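Putative capsid protein of prophage (Escherichia coli CFT073, PDB 3BQW) probably serves as a major capsid protein of a prophage, a building block of the shell that would enclose the phage genome. Local coordinates at residues Asn11-Tyr16 and Arg119-Asn124; Lys88-Ile93 and Lys316-Asp321; Lys97-Met102 and Ala108-Pro113; Asn130-Arg135 and Val329-Ala334. All coordinates share one frame; numbering follows the deposited sequence.

Contact 1. Residues Asn11-Tyr16 and Arg119-Asn124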
loop_
_atom_site.group_PDB
_atom_site.type_symbol
_atom_site.label_atom_id
_atom_site.label_comp_id
_atom_site.label_asym_id
_atom_site.label_seq_id
_atom_site.Cartn_x
_atom_site.Cartn_y
_atom_site.Cartn_z
ATOM N N ASN A 11 -14.701 -16.951 -14.156
ATOM C CA ASN A 11 -15.712 -17.093 -13.100
ATOM C C ASN A 11 -15.228 -18.009 -11.975
ATOM O O ASN A 11 -15.511 -17.764 -10.806
ATOM C CB ASN A 11 -17.019 -17.654 -13.651
ATOM C CG ASN A 11 -17.746 -16.695 -14.565
ATOM O OD1 ASN A 11 -17.483 -15.489 -14.598
ATOM N ND2 ASN A 11 -18.691 -17.235 -15.309
ATOM N N GLN A 12 -14.506 -19.060 -12.336
ATOM C CA GLN A 12 -13.970 -20.015 -11.352
ATOM C C GLN A 12 -12.888 -19.371 -10.497
ATOM O O GLN A 12 -12.844 -19.537 -9.275
ATOM C CB GLN A 12 -13.467 -21.284 -12.063
ATOM C CG GLN A 12 -14.634 -22.107 -12.663
ATOM C CD GLN A 12 -14.234 -23.095 -13.781
ATOM O OE1 GLN A 12 -13.096 -23.566 -13.857
ATOM N NE2 GLN A 12 -15.186 -23.406 -14.642
ATOM N N LEU A 13 -12.032 -18.595 -11.142
ATOM C CA LEU A 13 -11.003 -17.834 -10.429
ATOM C C LEU A 13 -11.590 -16.695 -9.578
ATOM O O LEU A 13 -11.132 -16.466 -8.456
ATOM C CB LEU A 13 -9.973 -17.297 -11.424
ATOM C CG LEU A 13 -9.313 -18.298 -12.387
ATOM C CD1 LEU A 13 -8.487 -17.560 -13.411
ATOM C CD2 LEU A 13 -8.470 -19.319 -11.666
ATOM N N PHE A 14 -12.593 -15.983 -10.088
ATOM C CA PHE A 14 -13.290 -14.954 -9.288
ATOM C C PHE A 14 -14.011 -15.522 -8.060
ATOM O O PHE A 14 -14.097 -14.858 -7.033
ATOM C CB PHE A 14 -14.313 -14.169 -10.124
ATOM C CG PHE A 14 -13.736 -12.982 -10.852
ATOM C CD1 PHE A 14 -13.803 -12.897 -12.225
ATOM C CD2 PHE A 14 -13.123 -11.954 -10.149
ATOM C CE1 PHE A 14 -13.260 -11.789 -12.888
ATOM C CE2 PHE A 14 -12.584 -10.868 -10.797
ATOM C CZ PHE A 14 -12.655 -10.784 -12.167
ATOM N N ALA A 15 -14.529 -16.737 -8.171
ATOM C CA ALA A 15 -15.160 -17.435 -7.038
ATOM C C ALA A 15 -14.206 -17.535 -5.851
ATOM O O ALA A 15 -14.620 -17.397 -4.709
ATOM C CB ALA A 15 -15.641 -18.845 -7.464
ATOM N N TYR A 16 -12.928 -17.768 -6.129
ATOM C CA TYR A 16 -11.924 -17.816 -5.078
ATOM C C TYR A 16 -11.543 -16.416 -4.593
ATOM O O TYR A 16 -11.487 -16.146 -3.398
ATOM C CB TYR A 16 -10.676 -18.527 -5.577
ATOM C CG TYR A 16 -9.655 -18.664 -4.491
ATOM C CD1 TYR A 16 -9.883 -19.534 -3.415
ATOM C CD2 TYR A 16 -8.490 -17.923 -4.508
ATOM C CE1 TYR A 16 -8.968 -19.656 -2.396
ATOM C CE2 TYR A 16 -7.565 -18.035 -3.474
ATOM C CZ TYR A 16 -7.820 -18.897 -2.424
ATOM O OH TYR A 16 -6.919 -19.041 -1.421
ATOM N N ARG A 119 -4.694 -26.002 -5.665
ATOM C CA ARG A 119 -3.839 -25.479 -4.598
ATOM C C ARG A 119 -2.755 -24.555 -5.124
ATOM O O ARG A 119 -2.475 -23.521 -4.518
ATOM C CB ARG A 119 -3.157 -26.604 -3.825
ATOM C CG ARG A 119 -4.100 -27.483 -3.044
ATOM C CD ARG A 119 -4.770 -26.743 -1.887
ATOM N NE ARG A 119 -3.821 -26.090 -0.974
ATOM C CZ ARG A 119 -3.141 -26.704 -0.007
ATOM N NH1 ARG A 119 -3.235 -28.012 0.177
ATOM N NH2 ARG A 119 -2.338 -26.005 0.771
ATOM N N LEU A 120 -2.116 -24.938 -6.222
ATOM C CA LEU A 120 -1.057 -24.108 -6.814
ATOM C C LEU A 120 -1.603 -22.833 -7.426
ATOM O O LEU A 120 -0.980 -21.776 -7.302
ATOM C CB LEU A 120 -0.269 -24.894 -7.853
ATOM C CG LEU A 120 0.509 -26.090 -7.286
ATOM C CD1 LEU A 120 1.141 -26.878 -8.403
ATOM C CD2 LEU A 120 1.531 -25.648 -6.295
ATOM N N ILE A 121 -2.773 -22.937 -8.073
ATOM C CA ILE A 121 -3.412 -21.811 -8.725
ATOM C C ILE A 121 -3.811 -20.770 -7.686
ATOM O O ILE A 121 -3.454 -19.593 -7.818
ATOM C CB ILE A 121 -4.634 -22.235 -9.571
ATOM C CG1 ILE A 121 -4.168 -22.944 -10.855
ATOM C CG2 ILE A 121 -5.506 -21.023 -9.918
ATOM C CD1 ILE A 121 -5.220 -23.798 -11.501
ATOM N N THR A 122 -4.497 -21.216 -6.639
ATOM C CA THR A 122 -4.983 -20.336 -5.592
ATOM C C THR A 122 -3.819 -19.767 -4.787
ATOM O O THR A 122 -3.842 -18.587 -4.370
ATOM C CB THR A 122 -5.968 -21.063 -4.653
ATOM O OG1 THR A 122 -5.404 -22.293 -4.180
ATOM C CG2 THR A 122 -7.323 -21.366 -5.368
ATOM N N GLY A 123 -2.790 -20.591 -4.572
ATOM C CA GLY A 123 -1.579 -20.124 -3.893
ATOM C C GLY A 123 -0.895 -18.995 -4.641
ATOM O O GLY A 123 -0.462 -18.013 -4.040
ATOM N N ASN A 124 -0.784 -19.137 -5.955
ATOM C CA ASN A 124 -0.179 -18.119 -6.806
ATOM C C ASN A 124 -1.074 -16.905 -6.979
ATOM O O ASN A 124 -0.580 -15.776 -7.059
ATOM C CB ASN A 124 0.238 -18.703 -8.147
ATOM C CG ASN A 124 1.509 -19.543 -8.040
ATOM O OD1 ASN A 124 2.558 -19.026 -7.723
ATOM N ND2 ASN A 124 1.400 -20.847 -8.281
#
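L13 and Y16 reach from the short N-terminal helix 10-17 to I121 and T122 on the long helix 113-146, which probably corresponds to the spine helix of the HK97-like fold of tailed-phage major capsid proteins. The two helices meet over a small surface, through four side chains. L13, one turn before Y16, lends a single methyl group: its CD2 meets CG2 of I121 at 3.8 Å, the two side chains crossing at about a right angle. CD1 of L13 reaches in addition the strand 314-319, so the leucine touches both sheet and helix. Y16 carries the larger share. With CG anti to the backbone N (chi1 -177°), its ring lies across the side of T122. The phenol oxygen is hydrogen-bonded to R126 on the long helix, while OG1 of T122 turns back to the carbonyl of M118, leaving the methyl for the ring. That methyl, CG2 of T122, sits 3.5 Å from the centroid of the Y16 ring and only 5° off its normal, a CH-pi contact over the face.

Contact 2. Residues Lys88-Ile93 and Lys316-Asp321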
loop_
_atom_site.group_PDB
_atom_site.type_symbol
_atom_site.label_atom_id
_atom_site.label_comp_id
_atom_site.label_asym_id
_atom_site.label_seq_id
_atom_site.Cartn_x
_atom_site.Cartn_y
_atom_site.Cartn_z
ATOM N N LYS A 88 0.501 -7.055 -14.280
ATOM C CA LYS A 88 0.012 -8.384 -14.633
ATOM C C LYS A 88 1.015 -9.500 -14.307
ATOM O O LYS A 88 1.413 -10.263 -15.174
ATOM C CB LYS A 88 -0.453 -8.442 -16.091
ATOM C CG LYS A 88 0.549 -8.000 -17.134
ATOM C CD LYS A 88 -0.112 -8.151 -18.496
ATOM C CE LYS A 88 0.797 -7.753 -19.646
ATOM N NZ LYS A 88 2.057 -8.534 -19.665
ATOM N N PRO A 89 1.380 -9.626 -13.021
ATOM C CA PRO A 89 2.291 -10.674 -12.629
ATOM C C PRO A 89 1.685 -12.039 -12.908
ATOM O O PRO A 89 0.461 -12.237 -12.745
ATOM C CB PRO A 89 2.451 -10.450 -11.126
ATOM C CG PRO A 89 1.256 -9.727 -10.705
ATOM C CD PRO A 89 0.944 -8.834 -11.860
ATOM N N LYS A 90 2.532 -12.948 -13.380
ATOM C CA LYS A 90 2.123 -14.321 -13.614
ATOM C C LYS A 90 3.119 -15.281 -12.999
ATOM O O LYS A 90 4.255 -14.915 -12.714
ATOM C CB LYS A 90 1.950 -14.615 -15.115
ATOM C CG LYS A 90 3.231 -14.651 -15.918
ATOM C CD LYS A 90 2.951 -15.097 -17.325
ATOM C CE LYS A 90 4.203 -15.001 -18.184
ATOM N NZ LYS A 90 3.925 -15.468 -19.577
ATOM N N HIS A 91 2.661 -16.512 -12.804
ATOM C CA HIS A 91 3.474 -17.581 -12.262
ATOM C C HIS A 91 3.128 -18.855 -13.003
ATOM O O HIS A 91 1.979 -19.061 -13.377
ATOM C CB HIS A 91 3.156 -17.805 -10.781
ATOM C CG HIS A 91 3.550 -16.674 -9.878
ATOM N ND1 HIS A 91 4.651 -16.732 -9.046
ATOM C CD2 HIS A 91 2.962 -15.476 -9.641
ATOM C CE1 HIS A 91 4.730 -15.604 -8.357
ATOM N NE2 HIS A 91 3.724 -14.823 -8.710
ATOM N N GLU A 92 4.122 -19.717 -13.171
ATOM C CA GLU A 92 3.911 -21.067 -13.677
ATOM C C GLU A 92 3.238 -21.959 -12.612
ATOM O O GLU A 92 3.504 -21.835 -11.400
ATOM C CB GLU A 92 5.238 -21.684 -14.144
ATOM C CG GLU A 92 5.104 -23.178 -14.530
ATOM C CD GLU A 92 6.406 -23.825 -15.016
ATOM O OE1 GLU A 92 7.410 -23.098 -15.207
ATOM O OE2 GLU A 92 6.411 -25.073 -15.202
ATOM N N ILE A 93 2.350 -22.833 -13.070
ATOM C CA ILE A 93 1.693 -23.817 -12.214
ATOM C C ILE A 93 2.408 -25.140 -12.425
ATOM O O ILE A 93 2.173 -25.828 -13.412
ATOM C CB ILE A 93 0.194 -23.948 -12.540
ATOM C CG1 ILE A 93 -0.484 -22.564 -12.479
ATOM C CG2 ILE A 93 -0.482 -25.005 -11.629
ATOM C CD1 ILE A 93 -0.531 -21.897 -11.100
ATOM N N LYS A 316 -6.449 -14.822 -14.651
ATOM C CA LYS A 316 -6.517 -15.672 -15.836
ATOM C C LYS A 316 -5.721 -16.910 -15.546
ATOM O O LYS A 316 -4.673 -16.820 -14.932
ATOM C CB LYS A 316 -5.867 -14.998 -17.056
ATOM C CG LYS A 316 -6.475 -13.682 -17.497
ATOM C CD LYS A 316 -5.655 -13.021 -18.638
ATOM C CE LYS A 316 -5.792 -13.749 -19.998
ATOM N NZ LYS A 316 -7.206 -13.856 -20.472
ATOM N N ASN A 317 -6.208 -18.057 -16.003
ATOM C CA ASN A 317 -5.439 -19.308 -15.960
ATOM C C ASN A 317 -5.414 -19.877 -17.386
ATOM O O ASN A 317 -6.441 -19.886 -18.053
ATOM C CB ASN A 317 -6.075 -20.285 -14.962
ATOM C CG ASN A 317 -5.401 -21.685 -14.947
ATOM O OD1 ASN A 317 -4.174 -21.832 -14.832
ATOM N ND2 ASN A 317 -6.221 -22.706 -15.011
ATOM N N TRP A 318 -4.249 -20.306 -17.870
ATOM C CA TRP A 318 -4.175 -20.901 -19.211
ATOM C C TRP A 318 -3.019 -21.874 -19.303
ATOM O O TRP A 318 -2.091 -21.808 -18.514
ATOM C CB TRP A 318 -4.100 -19.828 -20.333
ATOM C CG TRP A 318 -2.759 -19.151 -20.465
ATOM C CD1 TRP A 318 -1.745 -19.486 -21.318
ATOM C CD2 TRP A 318 -2.289 -18.031 -19.707
ATOM N NE1 TRP A 318 -0.667 -18.650 -21.130
ATOM C CE2 TRP A 318 -0.977 -17.739 -20.157
ATOM C CE3 TRP A 318 -2.848 -17.240 -18.694
ATOM C CZ2 TRP A 318 -0.219 -16.705 -19.622
ATOM C CZ3 TRP A 318 -2.082 -16.207 -18.158
ATOM C CH2 TRP A 318 -0.785 -15.949 -18.626
ATOM N N ILE A 319 -3.137 -22.801 -20.257
ATOM C CA ILE A 319 -2.145 -23.842 -20.543
ATOM C C ILE A 319 -1.690 -23.631 -21.977
ATOM O O ILE A 319 -2.510 -23.593 -22.888
ATOM C CB ILE A 319 -2.735 -25.265 -20.435
ATOM C CG1 ILE A 319 -3.285 -25.539 -19.030
ATOM C CG2 ILE A 319 -1.685 -26.308 -20.804
ATOM C CD1 ILE A 319 -4.405 -26.578 -19.018
ATOM N N GLU A 320 -0.385 -23.475 -22.161
ATOM C CA GLU A 320 0.199 -23.249 -23.472
ATOM C C GLU A 320 0.633 -24.572 -24.047
ATOM O O GLU A 320 0.980 -25.487 -23.296
ATOM C CB GLU A 320 1.428 -22.363 -23.344
ATOM C CG GLU A 320 1.143 -20.988 -22.816
ATOM C CD GLU A 320 2.268 -20.032 -23.131
ATOM O OE1 GLU A 320 3.444 -20.446 -23.010
ATOM O OE2 GLU A 320 1.981 -18.876 -23.510
ATOM N N ASP A 321 0.624 -24.685 -25.373
ATOM C CA ASP A 321 1.104 -25.908 -26.021
ATOM C C ASP A 321 2.599 -25.831 -26.280
ATOM O O ASP A 321 3.133 -24.768 -26.593
ATOM C CB ASP A 321 0.338 -26.182 -27.305
ATOM C CG ASP A 321 -1.070 -26.686 -27.036
ATOM O OD1 ASP A 321 -1.284 -27.339 -25.976
ATOM O OD2 ASP A 321 -1.957 -26.428 -27.885
#
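K90 and W318 belong to strands 90-92 and 314-319, which do not pair directly: strand 327-338 runs between them, antiparallel to each, so the two flanking strands run in the same direction. The nearest CA pairs are accordingly wide, 9.0 Å from K90 CA to K316 CA and 9.2 Å from I93 CA to I319 CA, and only side chains can bridge the gap. K90 does so with its aliphatic portion. Its chain is extended beyond CG, and CD comes to 4.0 Å from CH2 of W318, at the six-membered end of the indole and obliquely to it. W318 has CG between its backbone N and carbonyl carbon (chi1 75°), which swings the indole over the middle strand toward K90. Y328 of the middle strand makes a cation-pi contact with K90 and meets the W318 ring with planes about 30° apart. NZ of K90 is 5.6 Å from OE2 of E320, too far for a salt bridge, although the opposite charges may attract weakly. On the other face of the sheet I93 approaches the amide end of N317. There I93 also touches N124 of helix 113-146 and N317 touches I121, so the long helix covers this face.

Contact 3. Residues Lys97-Met102 and Ala108-Pro113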
loop_
_atom_site.group_PDB
_atom_site.type_symbol
_atom_site.label_atom_id
_atom_site.label_comp_id
_atom_site.label_asym_id
_atom_site.label_seq_id
_atom_site.Cartn_x
_atom_site.Cartn_y
_atom_site.Cartn_z
ATOM N N LYS A 97 5.699 -29.613 -7.718
ATOM C CA LYS A 97 6.046 -29.039 -6.419
ATOM C C LYS A 97 5.526 -29.923 -5.269
ATOM O O LYS A 97 4.490 -30.569 -5.387
ATOM C CB LYS A 97 5.439 -27.641 -6.261
ATOM C CG LYS A 97 5.963 -26.531 -7.194
ATOM C CD LYS A 97 7.427 -26.287 -6.995
ATOM C CE LYS A 97 7.896 -24.977 -7.599
ATOM N NZ LYS A 97 9.342 -24.729 -7.225
ATOM N N THR A 98 6.245 -29.934 -4.154
ATOM C CA THR A 98 5.712 -30.453 -2.888
ATOM C C THR A 98 4.742 -29.426 -2.298
ATOM O O THR A 98 5.088 -28.275 -2.120
ATOM C CB THR A 98 6.832 -30.742 -1.905
ATOM O OG1 THR A 98 7.830 -31.501 -2.584
ATOM C CG2 THR A 98 6.320 -31.537 -0.683
ATOM N N ILE A 99 3.509 -29.847 -2.051
ATOM C CA ILE A 99 2.471 -28.954 -1.556
ATOM C C ILE A 99 2.427 -29.047 -0.031
ATOM O O ILE A 99 2.278 -30.125 0.538
ATOM C CB ILE A 99 1.088 -29.266 -2.186
ATOM C CG1 ILE A 99 1.120 -28.941 -3.676
ATOM C CG2 ILE A 99 -0.007 -28.464 -1.502
ATOM C CD1 ILE A 99 -0.017 -29.563 -4.455
ATOM N N MET A 100 2.614 -27.902 0.613
ATOM C CA MET A 100 2.579 -27.808 2.061
ATOM C C MET A 100 1.124 -27.891 2.465
ATOM O O MET A 100 0.308 -27.125 1.961
ATOM C CB MET A 100 3.171 -26.478 2.501
ATOM C CG MET A 100 3.444 -26.340 3.982
ATOM S SD MET A 100 4.010 -24.672 4.399
ATOM C CE MET A 100 5.467 -24.637 3.378
ATOM N N ARG A 101 0.772 -28.837 3.301
ATOM C CA ARG A 101 -0.513 -28.793 3.916
ATOM C C ARG A 101 -0.574 -28.240 5.299
ATOM O O ARG A 101 0.280 -28.410 6.118
ATOM C CB ARG A 101 -1.243 -30.092 3.828
ATOM C CG ARG A 101 -0.505 -31.193 4.346
ATOM C CD ARG A 101 -1.401 -32.202 4.939
ATOM N NE ARG A 101 -0.716 -33.482 4.914
ATOM C CZ ARG A 101 -0.710 -34.339 5.916
ATOM N NH1 ARG A 101 -1.368 -34.050 7.020
ATOM N NH2 ARG A 101 -0.049 -35.485 5.811
ATOM N N MET A 102 -1.645 -27.541 5.531
ATOM C CA MET A 102 -1.866 -26.928 6.794
ATOM C C MET A 102 -2.301 -27.969 7.784
ATOM O O MET A 102 -2.915 -28.933 7.439
ATOM C CB MET A 102 -2.857 -25.803 6.624
ATOM C CG MET A 102 -2.727 -25.101 5.230
ATOM S SD MET A 102 -1.083 -24.592 4.669
ATOM C CE MET A 102 -1.355 -22.887 4.848
ATOM N N ALA A 108 -6.050 -36.485 2.434
ATOM C CA ALA A 108 -6.507 -37.339 1.326
ATOM C C ALA A 108 -6.627 -36.659 -0.050
ATOM O O ALA A 108 -6.394 -37.301 -1.082
ATOM C CB ALA A 108 -7.837 -38.006 1.692
ATOM N N GLN A 109 -6.989 -35.378 -0.083
ATOM C CA GLN A 109 -7.200 -34.713 -1.376
ATOM C C GLN A 109 -5.898 -34.569 -2.161
ATOM O O GLN A 109 -5.908 -34.570 -3.391
ATOM C CB GLN A 109 -7.843 -33.327 -1.232
ATOM C CG GLN A 109 -9.117 -33.257 -0.389
ATOM C CD GLN A 109 -8.960 -32.361 0.828
ATOM O OE1 GLN A 109 -7.878 -32.263 1.402
ATOM N NE2 GLN A 109 -10.040 -31.686 1.213
ATOM N N LEU A 110 -4.778 -34.461 -1.449
ATOM C CA LEU A 110 -3.510 -34.108 -2.080
ATOM C C LEU A 110 -2.975 -35.158 -3.054
ATOM O O LEU A 110 -1.935 -34.950 -3.663
ATOM C CB LEU A 110 -2.457 -33.764 -1.015
ATOM C CG LEU A 110 -2.748 -32.512 -0.171
ATOM C CD1 LEU A 110 -1.823 -32.459 1.057
ATOM C CD2 LEU A 110 -2.635 -31.223 -1.004
ATOM N N ASN A 111 -3.673 -36.277 -3.210
ATOM C CA ASN A 111 -3.364 -37.208 -4.292
ATOM C C ASN A 111 -3.952 -36.732 -5.619
ATOM O O ASN A 111 -3.286 -36.775 -6.650
ATOM C CB ASN A 111 -3.870 -38.618 -3.957
ATOM C CG ASN A 111 -2.934 -39.369 -3.013
ATOM O OD1 ASN A 111 -2.011 -38.785 -2.442
ATOM N ND2 ASN A 111 -3.179 -40.669 -2.836
ATOM N N ASP A 112 -5.202 -36.277 -5.574
ATOM C CA ASP A 112 -5.924 -35.813 -6.755
ATOM C C ASP A 112 -5.191 -34.660 -7.465
ATOM O O ASP A 112 -5.078 -33.575 -6.905
ATOM C CB ASP A 112 -7.328 -35.368 -6.341
ATOM C CG ASP A 112 -8.139 -34.832 -7.501
ATOM O OD1 ASP A 112 -7.666 -34.880 -8.660
ATOM O OD2 ASP A 112 -9.263 -34.355 -7.247
ATOM N N PRO A 113 -4.721 -34.886 -8.712
ATOM C CA PRO A 113 -3.982 -33.858 -9.455
ATOM C C PRO A 113 -4.758 -32.551 -9.686
ATOM O O PRO A 113 -4.149 -31.494 -9.769
ATOM C CB PRO A 113 -3.688 -34.528 -10.807
ATOM C CG PRO A 113 -3.854 -35.962 -10.592
ATOM C CD PRO A 113 -4.868 -36.119 -9.507
#
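The carbonyl oxygen of L110, the residue that packs against both I99 and R101, is hydrogen-bonded to NH1 of R116 in the first turn of helix 113-146. With its backbone tied to the helix in this way, L110 sends its side chain across to the passing segment 97-102. The two methyl groups divide the work: CD2 lies 3.8 Å from CG2 of I99, whereas CD1 lies 3.7 Å from CB of R101 and continues alongside CG and CD of that arginine. A chi1 of 55° and a bend at chi2 keep the aliphatic part of R101 beside the leucine methyl. The setting is a surface loop between strand 90-92 and helix 113-146, folded back on itself just before the helix starts. A 3-10 segment that includes 108-111 leads into that start, where D112 is the N-cap residue and its OD1 accepts a hydrogen bond from T114 N. R119, one turn along the helix from R116, lies against both I99 and L110 and donates from NH2 to the carbonyl oxygen of M100.

Contact 4. Residues Asn130-Arg135 and Val329-Ala334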
loop_
_atom_site.group_PDB
_atom_site.type_symbol
_atom_site.label_atom_id
_atom_site.label_comp_id
_atom_site.label_asym_id
_atom_site.label_seq_id
_atom_site.Cartn_x
_atom_site.Cartn_y
_atom_site.Cartn_z
ATOM N N ASN A 130 -0.954 -10.151 -3.236
ATOM C CA ASN A 130 -0.035 -9.609 -2.272
ATOM C C ASN A 130 0.914 -8.643 -2.957
ATOM O O ASN A 130 1.279 -7.646 -2.372
ATOM C CB ASN A 130 0.828 -10.700 -1.593
ATOM C CG ASN A 130 0.075 -11.537 -0.555
ATOM O OD1 ASN A 130 0.592 -12.574 -0.134
ATOM N ND2 ASN A 130 -1.117 -11.114 -0.142
ATOM N N ALA A 131 1.374 -8.988 -4.156
ATOM C CA ALA A 131 2.327 -8.164 -4.874
ATOM C C ALA A 131 1.690 -6.866 -5.383
ATOM O O ALA A 131 2.347 -5.820 -5.420
ATOM C CB ALA A 131 2.924 -8.935 -6.023
ATOM N N ILE A 132 0.436 -6.953 -5.831
ATOM C CA ILE A 132 -0.304 -5.792 -6.278
ATOM C C ILE A 132 -0.558 -4.873 -5.086
ATOM O O ILE A 132 -0.422 -3.666 -5.220
ATOM C CB ILE A 132 -1.636 -6.181 -6.998
ATOM C CG1 ILE A 132 -1.341 -6.905 -8.333
ATOM C CG2 ILE A 132 -2.510 -4.948 -7.294
ATOM C CD1 ILE A 132 -2.458 -7.939 -8.766
ATOM N N LYS A 133 -0.933 -5.441 -3.931
ATOM C CA LYS A 133 -1.215 -4.639 -2.740
ATOM C C LYS A 133 0.056 -3.985 -2.161
ATOM O O LYS A 133 -0.017 -2.905 -1.586
ATOM C CB LYS A 133 -1.929 -5.456 -1.666
ATOM C CG LYS A 133 -3.369 -5.735 -2.005
ATOM C CD LYS A 133 -4.162 -6.238 -0.879
ATOM C CE LYS A 133 -5.642 -6.477 -1.300
ATOM N NZ LYS A 133 -6.353 -7.308 -0.273
ATOM N N ALA A 134 1.185 -4.665 -2.322
ATOM C CA ALA A 134 2.497 -4.183 -1.954
ATOM C C ALA A 134 2.923 -2.988 -2.800
ATOM O O ALA A 134 3.417 -2.006 -2.268
ATOM C CB ALA A 134 3.518 -5.312 -2.081
ATOM N N ARG A 135 2.718 -3.061 -4.114
ATOM C CA ARG A 135 2.949 -1.899 -4.980
ATOM C C ARG A 135 2.064 -0.733 -4.583
ATOM O O ARG A 135 2.516 0.395 -4.531
ATOM C CB ARG A 135 2.742 -2.254 -6.459
ATOM C CG ARG A 135 2.692 -1.024 -7.428
ATOM C CD ARG A 135 4.046 -0.643 -7.877
ATOM N NE ARG A 135 4.641 -1.809 -8.499
ATOM C CZ ARG A 135 5.938 -2.011 -8.696
ATOM N NH1 ARG A 135 6.852 -1.086 -8.342
ATOM N NH2 ARG A 135 6.315 -3.164 -9.272
ATOM N N VAL A 329 -0.929 -18.866 -14.211
ATOM C CA VAL A 329 -1.981 -18.030 -13.647
ATOM C C VAL A 329 -1.410 -16.607 -13.623
ATOM O O VAL A 329 -0.205 -16.388 -13.434
ATOM C CB VAL A 329 -2.495 -18.509 -12.240
ATOM C CG1 VAL A 329 -1.466 -18.318 -11.157
ATOM C CG2 VAL A 329 -3.743 -17.766 -11.854
ATOM N N GLN A 330 -2.280 -15.643 -13.865
ATOM C CA GLN A 330 -1.883 -14.250 -13.955
ATOM C C GLN A 330 -3.029 -13.365 -13.500
ATOM O O GLN A 330 -4.196 -13.650 -13.785
ATOM C CB GLN A 330 -1.536 -13.941 -15.405
ATOM C CG GLN A 330 -1.139 -12.531 -15.689
ATOM C CD GLN A 330 -0.885 -12.320 -17.146
ATOM O OE1 GLN A 330 -1.782 -12.511 -17.956
ATOM N NE2 GLN A 330 0.348 -11.952 -17.503
ATOM N N THR A 331 -2.704 -12.276 -12.824
ATOM C CA THR A 331 -3.694 -11.332 -12.332
ATOM C C THR A 331 -3.378 -9.902 -12.824
ATOM O O THR A 331 -2.320 -9.336 -12.512
ATOM C CB THR A 331 -3.757 -11.355 -10.792
ATOM O OG1 THR A 331 -3.886 -12.714 -10.349
ATOM C CG2 THR A 331 -4.946 -10.522 -10.279
ATOM N N HIS A 332 -4.316 -9.347 -13.592
ATOM C CA HIS A 332 -4.271 -7.971 -14.075
ATOM C C HIS A 332 -4.829 -6.995 -13.048
ATOM O O HIS A 332 -5.830 -7.268 -12.400
ATOM C CB HIS A 332 -5.092 -7.840 -15.364
ATOM C CG HIS A 332 -4.482 -8.532 -16.538
ATOM N ND1 HIS A 332 -4.258 -9.889 -16.567
ATOM C CD2 HIS A 332 -4.034 -8.053 -17.719
ATOM C CE1 HIS A 332 -3.712 -10.219 -17.723
ATOM N NE2 HIS A 332 -3.548 -9.118 -18.432
ATOM N N SER A 333 -4.169 -5.851 -12.915
ATOM C CA SER A 333 -4.631 -4.735 -12.058
ATOM C C SER A 333 -3.922 -3.422 -12.431
ATOM O O SER A 333 -2.754 -3.435 -12.813
ATOM C CB SER A 333 -4.358 -5.043 -10.581
ATOM O OG SER A 333 -5.090 -4.182 -9.730
ATOM N N ALA A 334 -4.626 -2.299 -12.284
ATOM C CA ALA A 334 -4.074 -0.968 -12.604
ATOM C C ALA A 334 -4.437 0.027 -11.509
ATOM O O ALA A 334 -5.156 0.974 -11.753
ATOM C CB ALA A 334 -4.581 -0.480 -13.992
#
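Two torsions aim I132 at the strand: chi1 of -67° sets CG2 anti to the backbone N and CG1 anti to the carbonyl carbon, and chi2 of 151° then extends CD1 outward, so CG2 faces S333 while CD1 reaches both T331 and S333. T331 answers with its methyl, since chi1 of -50° places CG2 anti to its own backbone N. CD1 of I132 meets CG2 of T331 at 3.9 Å and lies equally far from CB of S333. The shorter branch, CG2 of I132, approaches CB of S333 at 3.8 Å and its OG at 3.6 Å, a van der Waals contact with the hydroxyl oxygen. Here the long helix 113-146 packs on the strand 327-338, the helix-on-sheet arrangement expected where the spine helix of an HK97-like coat protein, as this one probably is, packs against its neighbouring sheet. T331 and S333 are two residues apart, and both point toward the helix, whereas H332 between them points away from it, and its side chain touches Y314 and K316 of strand 314-319. Neither hydroxyl depends on I132 for a polar partner: OG of S333 is bonded to the carbonyl oxygen of M312, and OG1 of T331 to OE1 of Q128, one helical turn before I132. The buried polar atoms are thus satisfied by their neighbours, and carbon surface is left to make the fit with the isoleucine.

How the contacts relate
Contacts 1, 2 and 4 form one connected body around helix 113-146, which supplies a segment to contacts 1 and 4, their centres 14 Å apart. Contacts 1 and 2 are closer still, at 12 Å, joined where CD1 of L13 packs 3.5 Å from N of N317. Contacts 2 and 4 share a sheet: H91 N lies 2.9 Å from V329 O and K316 N lies 2.7 Å from Q330 O, both probable hydrogen bonds. Contact 3 is peripheral, nested in the chain within the loop closed by contact 1 and linked to it through R119; about 12 Å separates its nearest atoms from those of contact 4. Contact 3 is a surface contact, contacts 1 and 2 are partly buried and contact 4 is buried.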